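Local coordinates for protein geranyltranstransferase (Agrobacterium tumefaciens, PDB 2H8O) that probably catalyses the condensation of geranyl diphosphate with isopentenyl diphosphate to give farnesyl diphosphate, at residues R44-K49 against R89-I94; H79-L82 against K86-R89. All blocks are in the same frame, centred on the assembly; numbering follows the deposited sequence.

Contact 1 of 2, residues R44-K49 against R89-I94; sequences RENAAK and RPFLVI
ND2 of Asn46 is the atom to look at first: it reaches from helix 34-57 to the surface of helix 88-99, where it rests 3.5 Å from CD1 of Phe91 and 3.6 Å from CG2 of Ile94. Its polar partner is Glu95, just beyond the end of 89-94, whose OE2 takes a hydrogen bond from the same nitrogen. That bond tells the amide nitrogen from the amide oxygen and orients the group. Towards Phe91 the amide is inclined, its plane 48° from that of the ring.

The stem and the amide of Asn46 both lie against Ile94, which comes from the opposite direction. CB of Asn46 sits 3.8 Å from CD1 of Ile94, and OD1 of Asn46 lies the same 3.8 Å from CG2 of Ile94. Both branches of the isoleucine are therefore in use: CG2, anti to its own backbone nitrogen, meets the amide, while CG1 carries CD1 to the stem of Asn46. With CG anti to the backbone N (chi1 167°), the ring of Phe91 lies beside Asn46; it also packs edge-to-face with Phe39 and touches Arg42 and Leu43 of helix 34-57.

Asn46 is buried and supplies about half of the 194 Å² closed off here. Helix 321-331 adds Ile322 and Ala326 around the Phe91 ring. A buried amide thus sits among mostly hydrocarbon neighbours, with its N-H paired to Glu95. This is helix-against-helix packing in the all-alpha fold of the polyprenyl synthetases, fastening the first modelled helix, 34-57, to helix 88-99.

Contact 2 of 2, residues H79-L82 against K86-R89; sequences HGVL and KRLR
Val81 O, on the last turn of helix 71-82, is held by the end of Arg87: NH1 and NH2 both donate to it. The bond from NH2 of Arg87 to Val81 O measures 2.9 Å, and that from NH1 of Arg87 to Val81 O is equally long. The oxygen lies almost in the guanidinium plane, midway between the two nitrogens, so both hydrogen bonds are bent, with N-H...O angles of 146° and 143°. Seen from the carbonyl the fit is less regular, since NH2 stands well above the carbonyl plane and NH1 is only tilted from it.

This is the close, buried part of the contact. The two backbones are far apart, with CA of Val81 10.0 Å from CA of Arg87, and the arginine spans the gap: after a bend at chi2 (-58°) the rest of its chain runs nearly straight to the guanidinium. CG1 of Val81 flanks it, 4.1 Å from NH1 of Arg87. NH1 also forms a salt bridge with Glu115 of helix 104-125, and NE one with Glu51 of helix 34-57.

The solvent side is much looser. Leu82 is exposed and its CB points away from 86-89; its carbonyl O is 3.9 Å from NH2 of Arg87, too far to count as a bond.

Arg87 also occupies the N-cap position of helix 88-99, with a left-handed backbone, in the Gly-Gly-Lys-Arg-x-Arg-Pro motif. In relatives the positions of Lys86 and Arg89 bind isopentenyl diphosphate; Arg87 instead points into the protein. Chemically, a buried cation faces two carboxylates and a carbonyl at the C-terminal end of a helix; such surroundings would be expected to keep the guanidinium charged and to fix the turn between the two helices.

Overall arrangement
From the N terminus, helix 34-57 comes first and contributes 44-49; the chain then passes through helix 71-82, turns, and enters helix 88-99. Contact 2 closes the short turn between the latter two helices. Contact 1 closes a much longer excursion, 39 residues between its segments, and the turn closed by contact 2 falls within that span. They do not cross, and both finish on the same piece of chain, where their ranges share Arg89. Their centres are 10 Å apart, and they meet directly: CB of Ala47 lies 3.5 Å from CG of Arg87. Together they join three consecutive helices, with the start of helix 88-99 as the common element.

Contact 1 of 2, residues R44-K49 against R89-I94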
ATOM      1  N   ARG A  44      19.359  19.710  -0.251  1.00 19.88           N
ATOM      2  CA  ARG A  44      20.348  18.822   0.387  1.00 20.25           C
ATOM      3  C   ARG A  44      20.091  18.650   1.880  1.00 19.29           C
ATOM      4  O   ARG A  44      20.232  17.539   2.407  1.00 18.69           O
ATOM      5  CB  ARG A  44      21.776  19.300   0.143  1.00 20.44           C
ATOM      6  CG  ARG A  44      22.254  19.194  -1.304  1.00 22.86           C
ATOM      7  CD  ARG A  44      23.747  19.458  -1.467  1.00 25.52           C
ATOM      8  NE  ARG A  44      24.242  20.591  -0.677  1.00 29.43           N
ATOM      9  CZ  ARG A  44      24.417  21.837  -1.120  1.00 30.13           C
ATOM     10  NH1 ARG A  44      24.139  22.198  -2.373  1.00 29.37           N
ATOM     11  NH2 ARG A  44      24.867  22.748  -0.275  1.00 29.63           N
ATOM     12  N   GLU A  45      19.719  19.732   2.564  1.00 18.42           N
ATOM     13  CA  GLU A  45      19.402  19.686   4.001  1.00 18.61           C
ATOM     14  C   GLU A  45      18.207  18.805   4.275  1.00 18.21           C
ATOM     15  O   GLU A  45      18.231  17.963   5.186  1.00 18.15           O
ATOM     16  CB  GLU A  45      19.084  21.081   4.563  1.00 18.72           C
ATOM     17  CG  GLU A  45      20.236  21.983   4.706  1.00 20.73           C
ATOM     18  CD  GLU A  45      19.848  23.472   4.901  1.00 20.96           C
ATOM     19  OE1 GLU A  45      18.675  23.803   5.180  1.00 26.44           O
ATOM     20  OE2 GLU A  45      20.748  24.309   4.774  1.00 23.86           O
ATOM     21  N   ASN A  46      17.144  19.026   3.511  1.00 16.65           N
ATOM     22  CA  ASN A  46      15.937  18.248   3.685  1.00 16.55           C
ATOM     23  C   ASN A  46      16.173  16.809   3.278  1.00 16.60           C
ATOM     24  O   ASN A  46      15.586  15.913   3.855  1.00 17.92           O
ATOM     25  CB  ASN A  46      14.730  18.884   2.951  1.00 17.25           C
ATOM     26  CG  ASN A  46      14.253  20.144   3.649  1.00 18.35           C
ATOM     27  OD1 ASN A  46      14.625  20.406   4.811  1.00 18.44           O
ATOM     28  ND2 ASN A  46      13.432  20.945   2.952  1.00 18.71           N
ATOM     29  N   ALA A  47      17.009  16.599   2.259  1.00 16.97           N
ATOM     30  CA  ALA A  47      17.338  15.231   1.831  1.00 16.26           C
ATOM     31  C   ALA A  47      18.013  14.499   2.978  1.00 16.78           C
ATOM     32  O   ALA A  47      17.645  13.369   3.326  1.00 17.03           O
ATOM     33  CB  ALA A  47      18.223  15.249   0.597  1.00 16.82           C
ATOM     34  N   ALA A  48      19.002  15.141   3.592  1.00 15.91           N
ATOM     35  CA  ALA A  48      19.706  14.544   4.728  1.00 15.53           C
ATOM     36  C   ALA A  48      18.794  14.263   5.944  1.00 15.30           C
ATOM     37  O   ALA A  48      18.874  13.199   6.555  1.00 15.84           O
ATOM     38  CB  ALA A  48      20.911  15.404   5.133  1.00 16.20           C
ATOM     39  N   LYS A  49      17.926  15.209   6.300  1.00 14.78           N
ATOM     40  CA  LYS A  49      16.965  14.976   7.382  1.00 15.78           C
ATOM     41  C   LYS A  49      16.046  13.800   7.089  1.00 15.93           C
ATOM     42  O   LYS A  49      15.774  12.989   7.962  1.00 16.09           O
ATOM     43  CB  LYS A  49      16.110  16.221   7.602  1.00 16.41           C
ATOM     44  CG  LYS A  49      16.849  17.371   8.231  1.00 18.45           C
ATOM     45  CD  LYS A  49      15.916  18.536   8.525  1.00 18.23           C
ATOM     46  CE  LYS A  49      16.640  19.712   9.177  1.00 22.35           C
ATOM     47  NZ  LYS A  49      15.806  20.962   9.129  1.00 27.05           N
ATOM     48  N   ARG A  89      10.460  15.149  -3.457  1.00 15.64           N
ATOM     49  CA  ARG A  89       9.107  14.987  -2.913  1.00 15.84           C
ATOM     50  C   ARG A  89       9.046  15.300  -1.387  1.00 16.28           C
ATOM     51  O   ARG A  89       8.220  16.114  -0.959  1.00 16.61           O
ATOM     52  CB  ARG A  89       8.526  13.624  -3.297  1.00 16.43           C
ATOM     53  CG  ARG A  89       8.268  13.590  -4.800  1.00 16.64           C
ATOM     54  CD  ARG A  89       8.061  12.199  -5.358  1.00 15.61           C
ATOM     55  NE  ARG A  89       8.064  12.203  -6.825  1.00 16.96           N
ATOM     56  CZ  ARG A  89       9.159  12.294  -7.572  1.00 16.75           C
ATOM     57  NH1 ARG A  89      10.374  12.383  -7.015  1.00 18.81           N
ATOM     58  NH2 ARG A  89       9.055  12.290  -8.889  1.00 18.77           N
ATOM     59  N   PRO A  90       9.932  14.687  -0.575  1.00 16.38           N
ATOM     60  CA  PRO A  90      10.012  15.127   0.817  1.00 16.35           C
ATOM     61  C   PRO A  90      10.307  16.619   0.998  1.00 15.88           C
ATOM     62  O   PRO A  90       9.771  17.239   1.908  1.00 16.03           O
ATOM     63  CB  PRO A  90      11.153  14.292   1.405  1.00 17.35           C
ATOM     64  CG  PRO A  90      11.539  13.340   0.421  1.00 17.80           C
ATOM     65  CD  PRO A  90      10.781  13.511  -0.838  1.00 16.57           C
ATOM     66  N   PHE A  91      11.157  17.182   0.142  1.00 15.96           N
ATOM     67  CA  PHE A  91      11.455  18.600   0.197  1.00 15.80           C
ATOM     68  C   PHE A  91      10.160  19.402   0.126  1.00 15.54           C
ATOM     69  O   PHE A  91       9.930  20.340   0.913  1.00 15.89           O
ATOM     70  CB  PHE A  91      12.390  19.004  -0.945  1.00 17.12           C
ATOM     71  CG  PHE A  91      12.500  20.473  -1.134  1.00 17.03           C
ATOM     72  CD1 PHE A  91      13.514  21.201  -0.533  1.00 18.51           C
ATOM     73  CD2 PHE A  91      11.571  21.153  -1.911  1.00 18.98           C
ATOM     74  CE1 PHE A  91      13.588  22.583  -0.728  1.00 20.42           C
ATOM     75  CE2 PHE A  91      11.658  22.525  -2.085  1.00 20.58           C
ATOM     76  CZ  PHE A  91      12.654  23.219  -1.506  1.00 21.39           C
ATOM     77  N   LEU A  92       9.303  19.031  -0.829  1.00 15.34           N
ATOM     78  CA  LEU A  92       8.068  19.770  -1.056  1.00 15.50           C
ATOM     79  C   LEU A  92       7.106  19.643   0.133  1.00 15.02           C
ATOM     80  O   LEU A  92       6.455  20.626   0.536  1.00 16.24           O
ATOM     81  CB  LEU A  92       7.399  19.329  -2.367  1.00 14.98           C
ATOM     82  CG  LEU A  92       8.159  19.717  -3.649  1.00 15.45           C
ATOM     83  CD1 LEU A  92       7.618  18.938  -4.853  1.00 16.17           C
ATOM     84  CD2 LEU A  92       8.095  21.222  -3.896  1.00 17.83           C
ATOM     85  N   VAL A  93       7.023  18.454   0.722  1.00 14.99           N
ATOM     86  CA  VAL A  93       6.210  18.264   1.928  1.00 15.23           C
ATOM     87  C   VAL A  93       6.713  19.156   3.084  1.00 15.33           C
ATOM     88  O   VAL A  93       5.955  19.953   3.691  1.00 16.06           O
ATOM     89  CB  VAL A  93       6.169  16.803   2.369  1.00 15.30           C
ATOM     90  CG1 VAL A  93       5.367  16.686   3.672  1.00 15.39           C
ATOM     91  CG2 VAL A  93       5.566  15.911   1.263  1.00 14.95           C
ATOM     92  N   ILE A  94       7.999  19.033   3.371  1.00 15.87           N
ATOM     93  CA  ILE A  94       8.632  19.789   4.449  1.00 15.25           C
ATOM     94  C   ILE A  94       8.413  21.289   4.251  1.00 15.00           C
ATOM     95  O   ILE A  94       8.078  22.017   5.193  1.00 15.98           O
ATOM     96  CB  ILE A  94      10.145  19.456   4.504  1.00 15.56           C
ATOM     97  CG1 ILE A  94      10.352  18.007   4.998  1.00 15.96           C
ATOM     98  CG2 ILE A  94      10.892  20.454   5.413  1.00 15.92           C
ATOM     99  CD1 ILE A  94      11.715  17.441   4.715  1.00 16.25           C
TER

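Contact 2 of 2, residues H79-L82 against K86-R89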
ATOM      1  N   HIS A  79      18.195  -0.580  -0.086  1.00 15.49           N
ATOM      2  CA  HIS A  79      18.842  -0.363  -1.376  1.00 15.77           C
ATOM      3  C   HIS A  79      17.924   0.458  -2.284  1.00 16.27           C
ATOM      4  O   HIS A  79      18.365   1.384  -2.965  1.00 16.52           O
ATOM      5  CB  HIS A  79      19.227  -1.683  -2.049  1.00 16.14           C
ATOM      6  CG  HIS A  79      20.129  -1.499  -3.233  1.00 16.22           C
ATOM      7  ND1 HIS A  79      21.461  -1.172  -3.104  1.00 21.02           N
ATOM      8  CD2 HIS A  79      19.878  -1.541  -4.565  1.00 17.75           C
ATOM      9  CE1 HIS A  79      21.999  -1.051  -4.307  1.00 20.35           C
ATOM     10  NE2 HIS A  79      21.061  -1.279  -5.210  1.00 18.51           N
ATOM     11  N   GLY A  80      16.638   0.125  -2.276  1.00 16.08           N
ATOM     12  CA  GLY A  80      15.661   0.844  -3.078  1.00 16.39           C
ATOM     13  C   GLY A  80      15.577   2.307  -2.686  1.00 16.67           C
ATOM     14  O   GLY A  80      15.480   3.195  -3.534  1.00 18.32           O
ATOM     15  N   VAL A  81      15.632   2.564  -1.385  1.00 16.53           N
ATOM     16  CA  VAL A  81      15.614   3.937  -0.868  1.00 17.09           C
ATOM     17  C   VAL A  81      16.934   4.671  -1.172  1.00 18.49           C
ATOM     18  O   VAL A  81      16.921   5.831  -1.573  1.00 18.73           O
ATOM     19  CB  VAL A  81      15.263   3.968   0.623  1.00 16.59           C
ATOM     20  CG1 VAL A  81      15.392   5.362   1.203  1.00 17.46           C
ATOM     21  CG2 VAL A  81      13.833   3.473   0.843  1.00 17.07           C
ATOM     22  N   LEU A  82      18.057   3.992  -1.026  1.00 19.49           N
ATOM     23  CA  LEU A  82      19.365   4.569  -1.359  1.00 20.89           C
ATOM     24  C   LEU A  82      19.413   5.119  -2.781  1.00 21.73           C
ATOM     25  O   LEU A  82      19.972   6.196  -3.013  1.00 23.50           O
ATOM     26  CB  LEU A  82      20.462   3.505  -1.200  1.00 20.97           C
ATOM     27  CG  LEU A  82      21.874   4.056  -1.368  1.00 21.73           C
ATOM     28  CD1 LEU A  82      22.208   4.948  -0.197  1.00 24.62           C
ATOM     29  CD2 LEU A  82      22.835   2.885  -1.477  1.00 22.71           C
ATOM     30  N   LYS A  86      17.158  12.646  -5.435  1.00 21.93           N
ATOM     31  CA  LYS A  86      17.496  13.870  -4.727  1.00 21.11           C
ATOM     32  C   LYS A  86      16.458  14.337  -3.681  1.00 20.07           C
ATOM     33  O   LYS A  86      16.648  15.385  -3.054  1.00 19.53           O
ATOM     34  CB  LYS A  86      17.745  14.991  -5.748  1.00 23.31           C
ATOM     35  CG  LYS A  86      18.918  14.708  -6.705  1.00 25.76           C
ATOM     36  CD  LYS A  86      20.148  14.163  -5.993  1.00 29.70           C
ATOM     37  CE  LYS A  86      21.426  14.339  -6.814  1.00 29.51           C
ATOM     38  NZ  LYS A  86      21.986  15.725  -6.682  1.00 34.19           N
ATOM     39  N   ARG A  87      15.395  13.562  -3.473  1.00 18.28           N
ATOM     40  CA  ARG A  87      14.439  13.794  -2.402  1.00 16.96           C
ATOM     41  C   ARG A  87      13.599  15.072  -2.599  1.00 16.01           C
ATOM     42  O   ARG A  87      13.191  15.712  -1.643  1.00 16.57           O
ATOM     43  CB  ARG A  87      15.114  13.812  -1.023  1.00 16.08           C
ATOM     44  CG  ARG A  87      16.170  12.749  -0.817  1.00 15.99           C
ATOM     45  CD  ARG A  87      15.671  11.315  -1.003  1.00 16.30           C
ATOM     46  NE  ARG A  87      16.763  10.397  -0.724  1.00 15.95           N
ATOM     47  CZ  ARG A  87      16.751   9.082  -0.933  1.00 16.42           C
ATOM     48  NH1 ARG A  87      15.692   8.484  -1.453  1.00 16.54           N
ATOM     49  NH2 ARG A  87      17.838   8.375  -0.639  1.00 18.19           N
ATOM     50  N   LEU A  88      13.269  15.379  -3.844  1.00 15.55           N
ATOM     51  CA  LEU A  88      12.379  16.508  -4.129  1.00 16.05           C
ATOM     52  C   LEU A  88      11.017  16.360  -3.463  1.00 15.30           C
ATOM     53  O   LEU A  88      10.431  17.345  -3.001  1.00 15.30           O
ATOM     54  CB  LEU A  88      12.197  16.669  -5.639  1.00 16.59           C
ATOM     55  CG  LEU A  88      11.253  17.781  -6.057  1.00 17.60           C
ATOM     56  CD1 LEU A  88      11.791  19.133  -5.617  1.00 18.91           C
ATOM     57  CD2 LEU A  88      10.998  17.745  -7.563  1.00 18.33           C
ATOM     58  N   ARG A  89      10.460  15.149  -3.457  1.00 15.64           N
ATOM     59  CA  ARG A  89       9.107  14.987  -2.913  1.00 15.84           C
ATOM     60  C   ARG A  89       9.046  15.300  -1.387  1.00 16.28           C
ATOM     61  O   ARG A  89       8.220  16.114  -0.959  1.00 16.61           O
ATOM     62  CB  ARG A  89       8.526  13.624  -3.297  1.00 16.43           C
ATOM     63  CG  ARG A  89       8.268  13.590  -4.800  1.00 16.64           C
ATOM     64  CD  ARG A  89       8.061  12.199  -5.358  1.00 15.61           C
ATOM     65  NE  ARG A  89       8.064  12.203  -6.825  1.00 16.96           N
ATOM     66  CZ  ARG A  89       9.159  12.294  -7.572  1.00 16.75           C
ATOM     67  NH1 ARG A  89      10.374  12.383  -7.015  1.00 18.81           N
ATOM     68  NH2 ARG A  89       9.055  12.290  -8.889  1.00 18.77           N
TER